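Local coordinates for protein aryl esterase (Mycobacterium smegmatis, PDB 2Q0Q) that hydrolyses aryl esters as an SGNH-family serine hydrolase and also transfers acyl groups to alcohols in water, at residues V136-P141 with F179-S184; D10-G15 with G193-E198; D85-M90 with P130-L135. All blocks are in the same frame, centred on the assembly; numbering follows the deposited sequence.

Contact 1: V136-P141 with F179-S184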
loop_
_atom_site.group_PDB
_atom_site.type_symbol
_atom_site.label_atom_id
_atom_site.label_comp_id
_atom_site.label_asym_id
_atom_site.label_seq_id
_atom_site.Cartn_x
_atom_site.Cartn_y
_atom_site.Cartn_z
ATOM N N VAL G 136 -30.959 12.529 -3.650
ATOM C CA VAL G 136 -30.651 11.350 -2.838
ATOM C C VAL G 136 -31.929 10.493 -2.724
ATOM O O VAL G 136 -33.002 10.973 -2.305
ATOM C CB VAL G 136 -30.167 11.770 -1.426
ATOM C CG1 VAL G 136 -29.988 10.542 -0.498
ATOM C CG2 VAL G 136 -28.897 12.662 -1.510
ATOM N N VAL G 137 -31.818 9.229 -3.118
ATOM C CA VAL G 137 -32.978 8.330 -3.078
ATOM C C VAL G 137 -32.675 7.125 -2.202
ATOM O O VAL G 137 -31.719 6.398 -2.450
ATOM C CB VAL G 137 -33.364 7.829 -4.463
ATOM C CG1 VAL G 137 -34.533 6.891 -4.396
ATOM C CG2 VAL G 137 -33.656 9.007 -5.427
ATOM N N SER G 138 -33.514 6.909 -1.185
ATOM C CA SER G 138 -33.419 5.680 -0.399
ATOM C C SER G 138 -34.153 4.592 -1.175
ATOM O O SER G 138 -35.281 4.841 -1.666
ATOM C CB SER G 138 -34.008 5.852 1.013
ATOM O OG SER G 138 -35.247 6.510 0.971
ATOM N N PRO G 139 -33.537 3.391 -1.298
ATOM C CA PRO G 139 -34.254 2.300 -1.954
ATOM C C PRO G 139 -35.364 1.805 -1.022
ATOM O O PRO G 139 -35.357 2.103 0.168
ATOM C CB PRO G 139 -33.184 1.219 -2.105
ATOM C CG PRO G 139 -32.306 1.432 -0.900
ATOM C CD PRO G 139 -32.213 2.948 -0.812
ATOM N N PRO G 140 -36.311 1.018 -1.549
ATOM C CA PRO G 140 -37.318 0.428 -0.676
ATOM C C PRO G 140 -36.736 -0.692 0.183
ATOM O O PRO G 140 -35.745 -1.334 -0.210
ATOM C CB PRO G 140 -38.352 -0.127 -1.657
ATOM C CG PRO G 140 -37.666 -0.313 -2.882
ATOM C CD PRO G 140 -36.508 0.614 -2.945
ATOM N N PRO G 141 -37.353 -0.948 1.351
ATOM C CA PRO G 141 -36.849 -2.017 2.200
ATOM C C PRO G 141 -36.865 -3.359 1.450
ATOM O O PRO G 141 -37.764 -3.606 0.624
ATOM C CB PRO G 141 -37.817 -2.004 3.384
ATOM C CG PRO G 141 -38.366 -0.601 3.405
ATOM C CD PRO G 141 -38.516 -0.274 1.952
ATOM N N PHE G 179 -34.107 15.133 -1.277
ATOM C CA PHE G 179 -34.267 13.725 -0.933
ATOM C C PHE G 179 -35.603 13.184 -1.454
ATOM O O PHE G 179 -36.614 13.901 -1.463
ATOM C CB PHE G 179 -34.204 13.552 0.590
ATOM C CG PHE G 179 -34.671 12.208 1.061
ATOM C CD1 PHE G 179 -33.827 11.097 0.964
ATOM C CD2 PHE G 179 -35.950 12.046 1.584
ATOM C CE1 PHE G 179 -34.256 9.852 1.389
ATOM C CE2 PHE G 179 -36.381 10.785 2.019
ATOM C CZ PHE G 179 -35.529 9.696 1.913
ATOM N N PHE G 180 -35.607 11.910 -1.846
ATOM C CA PHE G 180 -36.852 11.189 -2.155
ATOM C C PHE G 180 -36.747 9.733 -1.690
ATOM O O PHE G 180 -35.751 9.074 -1.928
ATOM C CB PHE G 180 -37.152 11.251 -3.652
ATOM C CG PHE G 180 -38.384 10.480 -4.068
ATOM C CD1 PHE G 180 -39.653 10.994 -3.838
ATOM C CD2 PHE G 180 -38.267 9.240 -4.704
ATOM C CE1 PHE G 180 -40.803 10.261 -4.203
ATOM C CE2 PHE G 180 -39.393 8.520 -5.085
ATOM C CZ PHE G 180 -40.659 9.033 -4.843
ATOM N N ASP G 181 -37.800 9.232 -1.059
ATOM C CA ASP G 181 -37.839 7.861 -0.610
ATOM C C ASP G 181 -38.620 7.019 -1.601
ATOM O O ASP G 181 -39.856 7.107 -1.678
ATOM C CB ASP G 181 -38.493 7.779 0.781
ATOM C CG ASP G 181 -38.588 6.342 1.328
ATOM O OD1 ASP G 181 -37.884 5.439 0.824
ATOM O OD2 ASP G 181 -39.405 6.135 2.267
ATOM N N ALA G 182 -37.911 6.133 -2.280
ATOM C CA ALA G 182 -38.544 5.209 -3.209
ATOM C C ALA G 182 -39.555 4.329 -2.477
ATOM O O ALA G 182 -40.568 3.938 -3.051
ATOM C CB ALA G 182 -37.510 4.370 -3.904
ATOM N N GLY G 183 -39.298 4.052 -1.198
ATOM C CA GLY G 183 -40.206 3.263 -0.385
ATOM C C GLY G 183 -41.516 3.972 -0.093
ATOM O O GLY G 183 -42.448 3.308 0.351
ATOM N N SER G 184 -41.593 5.302 -0.294
ATOM C CA SER G 184 -42.879 6.038 -0.147
ATOM C C SER G 184 -43.905 5.712 -1.256
ATOM O O SER G 184 -45.116 5.975 -1.092
ATOM C CB SER G 184 -42.634 7.560 -0.063
ATOM O OG SER G 184 -42.210 8.122 -1.301
HETATM O O HOH W 1 -36.961 3.274 2.074
#
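D181 OD1 is gripped by S138 OG, by the backbone N of G183 and by a water, and this one oxygen ties together the C-terminal ends of two neighbouring parallel strands. Strand 179-181 forms the edge of the five-stranded sheet of the SGNH hydrolase fold, beside strand 133-138. S138 OG donates to D181 OD1 at 2.8 Å, from above the carboxylate plane. G183 N comes from the opposite face, 2.8 Å from D181 OD1, and closes an Asx turn. The D181 torsion sets CG anti to the backbone N and beside the carbonyl carbon (chi1 179°), which brings OD1 to both donors. The water bridges OD1 to the carbonyl O of P139.

Three backbone bonds join the strands: F180 N to V136 O is nearly straight at 2.8 Å, S138 N to F180 O is longer at 3.2 Å, and A182 N to S138 O continues the ladder past the strand end. On the face shared by V136, S138 and D181, the F179 and V136 side chains cross at about a right angle, CD1 of F179 meeting CG1 of V136. Helix 164-175 covers this side; helix 198-215 covers F180 and A182 on the other, where A182 CB sits 3.9 Å from V137 CG1 and 4.0 Å from P140 CD. On the S138 face the F179 ring edge points to the serine, F179 CZ lying 3.3 Å from S138 OG.

Contact 2: D10-G15 with G193-E198. With SO4 (sulfate ion), chain U.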
loop_
_atom_site.group_PDB
_atom_site.type_symbol
_atom_site.label_atom_id
_atom_site.label_comp_id
_atom_site.label_asym_id
_atom_site.label_seq_id
_atom_site.Cartn_x
_atom_site.Cartn_y
_atom_site.Cartn_z
ATOM N N ASP G 10 -27.647 0.703 -8.759
ATOM C CA ASP G 10 -27.218 -0.685 -8.662
ATOM C C ASP G 10 -28.159 -1.512 -9.564
ATOM O O ASP G 10 -28.641 -0.992 -10.571
ATOM C CB ASP G 10 -27.181 -1.123 -7.179
ATOM C CG ASP G 10 -28.488 -0.835 -6.447
ATOM O OD1 ASP G 10 -29.519 -0.864 -7.137
ATOM O OD2 ASP G 10 -28.470 -0.608 -5.208
ATOM N N SER G 11 -28.383 -2.785 -9.247
ATOM C CA SER G 11 -29.241 -3.652 -10.050
ATOM C C SER G 11 -30.626 -3.040 -10.211
ATOM O O SER G 11 -31.282 -3.239 -11.223
ATOM C CB SER G 11 -29.388 -5.023 -9.386
ATOM O OG SER G 11 -29.809 -4.871 -8.033
ATOM N N LEU G 12 -31.081 -2.299 -9.206
ATOM C CA LEU G 12 -32.419 -1.717 -9.245
ATOM C C LEU G 12 -32.493 -0.653 -10.341
ATOM O O LEU G 12 -33.537 -0.468 -10.946
ATOM C CB LEU G 12 -32.809 -1.131 -7.889
ATOM C CG LEU G 12 -32.727 -2.072 -6.676
ATOM C CD1 LEU G 12 -33.024 -1.259 -5.439
ATOM C CD2 LEU G 12 -33.622 -3.303 -6.764
ATOM N N THR G 13 -31.373 0.031 -10.597
ATOM C CA THR G 13 -31.288 1.020 -11.647
ATOM C C THR G 13 -30.957 0.357 -12.981
ATOM O O THR G 13 -31.538 0.701 -14.011
ATOM C CB THR G 13 -30.210 2.077 -11.321
ATOM O OG1 THR G 13 -30.590 2.794 -10.145
ATOM C CG2 THR G 13 -30.010 3.069 -12.472
ATOM N N TRP G 14 -30.065 -0.626 -12.952
ATOM C CA TRP G 14 -29.785 -1.430 -14.160
ATOM C C TRP G 14 -31.021 -2.098 -14.725
ATOM O O TRP G 14 -31.240 -2.092 -15.936
ATOM C CB TRP G 14 -28.734 -2.510 -13.868
ATOM C CG TRP G 14 -28.267 -3.268 -15.086
ATOM C CD1 TRP G 14 -27.500 -2.787 -16.102
ATOM C CD2 TRP G 14 -28.536 -4.634 -15.394
ATOM N NE1 TRP G 14 -27.280 -3.764 -17.037
ATOM C CE2 TRP G 14 -27.885 -4.920 -16.613
ATOM C CE3 TRP G 14 -29.246 -5.648 -14.757
ATOM C CZ2 TRP G 14 -27.949 -6.185 -17.219
ATOM C CZ3 TRP G 14 -29.293 -6.908 -15.350
ATOM C CH2 TRP G 14 -28.641 -7.161 -16.569
ATOM N N GLY G 15 -31.808 -2.702 -13.844
ATOM C CA GLY G 15 -33.048 -3.349 -14.238
ATOM C C GLY G 15 -32.949 -4.853 -14.163
ATOM O O GLY G 15 -33.307 -5.531 -15.105
ATOM N N GLY G 193 -37.185 -11.152 -3.416
ATOM C CA GLY G 193 -37.202 -10.341 -2.178
ATOM C C GLY G 193 -36.234 -9.167 -2.225
ATOM O O GLY G 193 -36.084 -8.436 -1.227
ATOM N N ILE G 194 -35.591 -8.991 -3.379
ATOM C CA ILE G 194 -34.567 -7.974 -3.553
ATOM C C ILE G 194 -34.905 -7.003 -4.684
ATOM O O ILE G 194 -34.792 -5.783 -4.519
ATOM C CB ILE G 194 -33.181 -8.623 -3.861
ATOM C CG1 ILE G 194 -32.782 -9.626 -2.765
ATOM C CG2 ILE G 194 -32.110 -7.523 -4.080
ATOM C CD1 ILE G 194 -31.651 -10.568 -3.174
ATOM N N HIS G 195 -35.285 -7.541 -5.844
ATOM C CA HIS G 195 -35.425 -6.739 -7.043
ATOM C C HIS G 195 -36.881 -6.396 -7.327
ATOM O O HIS G 195 -37.779 -6.779 -6.551
ATOM C CB HIS G 195 -34.699 -7.429 -8.215
ATOM C CG HIS G 195 -33.245 -7.654 -7.943
ATOM N ND1 HIS G 195 -32.751 -8.859 -7.484
ATOM C CD2 HIS G 195 -32.175 -6.816 -8.015
ATOM C CE1 HIS G 195 -31.445 -8.761 -7.306
ATOM N NE2 HIS G 195 -31.068 -7.529 -7.613
ATOM N N PHE G 196 -37.085 -5.623 -8.395
ATOM C CA PHE G 196 -38.377 -4.996 -8.678
ATOM C C PHE G 196 -39.193 -5.781 -9.663
ATOM O O PHE G 196 -38.673 -6.337 -10.608
ATOM C CB PHE G 196 -38.262 -3.592 -9.268
ATOM C CG PHE G 196 -37.695 -2.539 -8.343
ATOM C CD1 PHE G 196 -37.270 -1.316 -8.872
ATOM C CD2 PHE G 196 -37.603 -2.728 -6.959
ATOM C CE1 PHE G 196 -36.765 -0.293 -8.039
ATOM C CE2 PHE G 196 -37.081 -1.728 -6.132
ATOM C CZ PHE G 196 -36.646 -0.507 -6.677
ATOM N N THR G 197 -40.500 -5.761 -9.452
ATOM C CA THR G 197 -41.455 -6.199 -10.465
ATOM C C THR G 197 -41.573 -5.136 -11.547
ATOM O O THR G 197 -41.016 -4.031 -11.428
ATOM C CB THR G 197 -42.848 -6.402 -9.883
ATOM O OG1 THR G 197 -43.266 -5.192 -9.236
ATOM C CG2 THR G 197 -42.832 -7.557 -8.889
ATOM N N GLU G 198 -42.274 -5.478 -12.623
ATOM C CA GLU G 198 -42.569 -4.495 -13.667
ATOM C C GLU G 198 -43.369 -3.305 -13.124
ATOM O O GLU G 198 -43.093 -2.156 -13.514
ATOM C CB GLU G 198 -43.372 -5.134 -14.791
ATOM C CG GLU G 198 -42.594 -6.171 -15.583
ATOM C CD GLU G 198 -43.453 -6.836 -16.656
ATOM O OE1 GLU G 198 -44.556 -7.371 -16.328
ATOM O OE2 GLU G 198 -42.976 -6.815 -17.814
HETATM S S SO4 U . -27.566 -6.824 -6.241
HETATM O O1 SO4 U . -28.368 -6.869 -4.963
HETATM O O2 SO4 U . -27.466 -5.419 -6.700
HETATM O O3 SO4 U . -26.314 -7.557 -5.974
HETATM O O4 SO4 U . -28.324 -7.542 -7.273
#
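This is a buried active-site contact, in which the short helix 11-14 after strand 3-9 meets the loop leading into helix 198-215. S11 OG and H195 NE2 lie 3.0 Å apart, the hydroxyl near the plane of the imidazole at its edge. A sulfate, probably from the crystallisation liquor, engages both: S11 OG donates to its O2 and H195 NE2 to its O4, each at 2.8 Å. A55 N, N94 ND2 and K97 NZ bind the same anion. H195 ND1 is hydrogen-bonded to D192 OD2, so the three residues have the geometry of a Ser-His-Asp triad, as expected of an SGNH hydrolase, with S11 probably the nucleophile in the GDSL motif. I194 CG2 covers one face of the imidazole, and W16 also stacks with this ring. D10 caps the serine's helix, its OD1 accepting from L12 N at 3.0 Å.

Beside the polar pair, L12 supplies the apolar part. Its CD2 branch comes over one face of the F196 ring in a CH-pi contact, 4.0 Å from the centroid and displaced toward the rim. CD1 of L12 also touches that ring, 3.9 Å from F196 CZ.

Contact 3: D85-M90 with P130-L135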
loop_
_atom_site.group_PDB
_atom_site.type_symbol
_atom_site.label_atom_id
_atom_site.label_comp_id
_atom_site.label_asym_id
_atom_site.label_seq_id
_atom_site.Cartn_x
_atom_site.Cartn_y
_atom_site.Cartn_z
ATOM N N ASP G 85 -27.636 18.202 -15.585
ATOM C CA ASP G 85 -28.569 19.025 -14.839
ATOM C C ASP G 85 -28.934 18.420 -13.494
ATOM O O ASP G 85 -29.127 19.156 -12.522
ATOM C CB ASP G 85 -29.812 19.302 -15.684
ATOM C CG ASP G 85 -29.483 20.145 -16.897
ATOM O OD1 ASP G 85 -29.195 19.565 -17.982
ATOM O OD2 ASP G 85 -29.401 21.385 -16.734
ATOM N N LEU G 86 -29.009 17.094 -13.437
ATOM C CA LEU G 86 -29.413 16.391 -12.216
ATOM C C LEU G 86 -28.807 14.972 -12.166
ATOM O O LEU G 86 -28.677 14.296 -13.188
ATOM C CB LEU G 86 -30.941 16.328 -12.135
ATOM C CG LEU G 86 -31.550 15.640 -10.914
ATOM C CD1 LEU G 86 -31.309 16.449 -9.648
ATOM C CD2 LEU G 86 -33.050 15.390 -11.128
ATOM N N VAL G 87 -28.383 14.564 -10.980
ATOM C CA VAL G 87 -27.911 13.209 -10.746
ATOM C C VAL G 87 -28.820 12.573 -9.683
ATOM O O VAL G 87 -28.908 13.066 -8.565
ATOM C CB VAL G 87 -26.452 13.179 -10.248
ATOM C CG1 VAL G 87 -25.972 11.742 -10.099
ATOM C CG2 VAL G 87 -25.549 13.966 -11.191
ATOM N N ILE G 88 -29.518 11.510 -10.068
ATOM C CA ILE G 88 -30.323 10.729 -9.148
ATOM C C ILE G 88 -29.479 9.579 -8.657
ATOM O O ILE G 88 -28.989 8.779 -9.467
ATOM C CB ILE G 88 -31.561 10.152 -9.865
ATOM C CG1 ILE G 88 -32.453 11.298 -10.375
ATOM C CG2 ILE G 88 -32.342 9.145 -8.959
ATOM C CD1 ILE G 88 -33.679 10.839 -11.164
ATOM N N ILE G 89 -29.322 9.480 -7.337
ATOM C CA ILE G 89 -28.539 8.400 -6.769
ATOM C C ILE G 89 -29.425 7.541 -5.856
ATOM O O ILE G 89 -29.924 8.001 -4.796
ATOM C CB ILE G 89 -27.339 8.904 -5.942
ATOM C CG1 ILE G 89 -26.585 10.038 -6.640
ATOM C CG2 ILE G 89 -26.387 7.725 -5.600
ATOM C CD1 ILE G 89 -25.487 10.566 -5.751
HETATM N N MSE G 90 -29.643 6.305 -6.292
HETATM C CA MSE G 90 -30.263 5.289 -5.448
HETATM C C MSE G 90 -29.279 4.138 -5.233
HETATM O O MSE G 90 -29.050 3.299 -6.111
HETATM C CB MSE G 90 -31.572 4.770 -6.046
HETATM C CG MSE G 90 -32.251 3.711 -5.184
HETATM SE SE MSE G 90 -34.128 3.444 -5.808
HETATM C CE MSE G 90 -33.690 2.502 -7.435
ATOM N N PRO G 130 -21.468 23.914 -15.128
ATOM C CA PRO G 130 -21.738 23.942 -13.692
ATOM C C PRO G 130 -21.945 22.528 -13.140
ATOM O O PRO G 130 -22.148 21.592 -13.900
ATOM C CB PRO G 130 -23.057 24.738 -13.603
ATOM C CG PRO G 130 -23.719 24.476 -14.900
ATOM C CD PRO G 130 -22.636 24.356 -15.918
ATOM N N ALA G 131 -21.896 22.378 -11.824
ATOM C CA ALA G 131 -22.272 21.101 -11.221
ATOM C C ALA G 131 -23.773 20.863 -11.417
ATOM O O ALA G 131 -24.563 21.811 -11.367
ATOM C CB ALA G 131 -21.925 21.081 -9.758
ATOM N N PRO G 132 -24.173 19.596 -11.647
ATOM C CA PRO G 132 -25.584 19.268 -11.593
ATOM C C PRO G 132 -26.150 19.357 -10.193
ATOM O O PRO G 132 -25.390 19.397 -9.239
ATOM C CB PRO G 132 -25.622 17.804 -12.057
ATOM C CG PRO G 132 -24.283 17.267 -11.813
ATOM C CD PRO G 132 -23.357 18.418 -11.991
ATOM N N LYS G 133 -27.478 19.378 -10.087
ATOM C CA LYS G 133 -28.144 19.127 -8.814
ATOM C C LYS G 133 -28.077 17.623 -8.496
ATOM O O LYS G 133 -27.735 16.810 -9.346
ATOM C CB LYS G 133 -29.595 19.599 -8.892
ATOM C CG LYS G 133 -29.758 21.113 -8.928
ATOM C CD LYS G 133 -31.231 21.516 -8.872
ATOM C CE LYS G 133 -31.431 22.985 -9.296
ATOM N NZ LYS G 133 -32.645 23.566 -8.662
ATOM N N VAL G 134 -28.383 17.266 -7.245
ATOM C CA VAL G 134 -28.407 15.877 -6.813
ATOM C C VAL G 134 -29.761 15.571 -6.185
ATOM O O VAL G 134 -30.396 16.433 -5.594
ATOM C CB VAL G 134 -27.254 15.553 -5.817
ATOM C CG1 VAL G 134 -27.484 16.269 -4.466
ATOM C CG2 VAL G 134 -27.116 14.019 -5.613
ATOM N N LEU G 135 -30.200 14.330 -6.348
ATOM C CA LEU G 135 -31.369 13.822 -5.651
ATOM C C LEU G 135 -30.959 12.518 -4.976
ATOM O O LEU G 135 -30.619 11.544 -5.648
ATOM C CB LEU G 135 -32.541 13.590 -6.623
ATOM C CG LEU G 135 -33.787 12.884 -6.067
ATOM C CD1 LEU G 135 -34.333 13.644 -4.851
ATOM C CD2 LEU G 135 -34.871 12.730 -7.131
#
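Strands 86-90 and 133-135 run parallel, their axes 4.5 Å apart and inclined by 21°, and four backbone bonds alternate in direction between them: K133 N to D85 O, V87 N to K133 O, L135 N to V87 O and I89 N to L135 O. The last is almost straight, 176° at the hydrogen, whereas K133 N approaches D85 O from well above the carbonyl plane, where the ladder starts.

On the face of V87 and V134, V87 CG2 meets the ring of P132 at its CG, 3.6 Å away, the two side chains crossing obliquely. Further along, I89 CD1 ends against V134 CG2 at 3.8 Å; V134 CG2 is anti to its own backbone N, which sets this methyl beside the isoleucine tip. Helix 104-119, which connects the two strands in a beta-alpha-beta crossover, packs over V87, I89 and P132.

The other face, bearing L86, I88, L135 and K133 CB, lies under helix 198-215. L86 CD1 reaches the neighbouring strand, 3.7 Å from K133 CB, and I88 CG1 faces L135 CD2 at 4.3 Å. K133 extends its chain away from strand 86-90, and its NZ is hydrogen-bonded to the carbonyl O of L215. D85 OD1 accepts from R4 N.

How the contacts relate
Contacts 1 and 3 share strand 133-138: contact 3 pairs its first half with central strand 86-90, contact 1 its second half with edge strand 179-181, and V137 N probably bonds to I89 O between them. All three are largely buried, but contact 3 reaches the surface at K133 and contact 1 is partly exposed at F179, F180 and D181, whereas every touching residue of contact 2 is buried. Contact 3 is mainly backbone ladder and aliphatic side chains; contact 1 adds a carboxylate network as the strands end; contact 2 joins no strands and sets polar groups around an anion beside leucine–phenylalanine packing. The selenomethionine M90 and P140 adjoin contact 2 at L12 and F196.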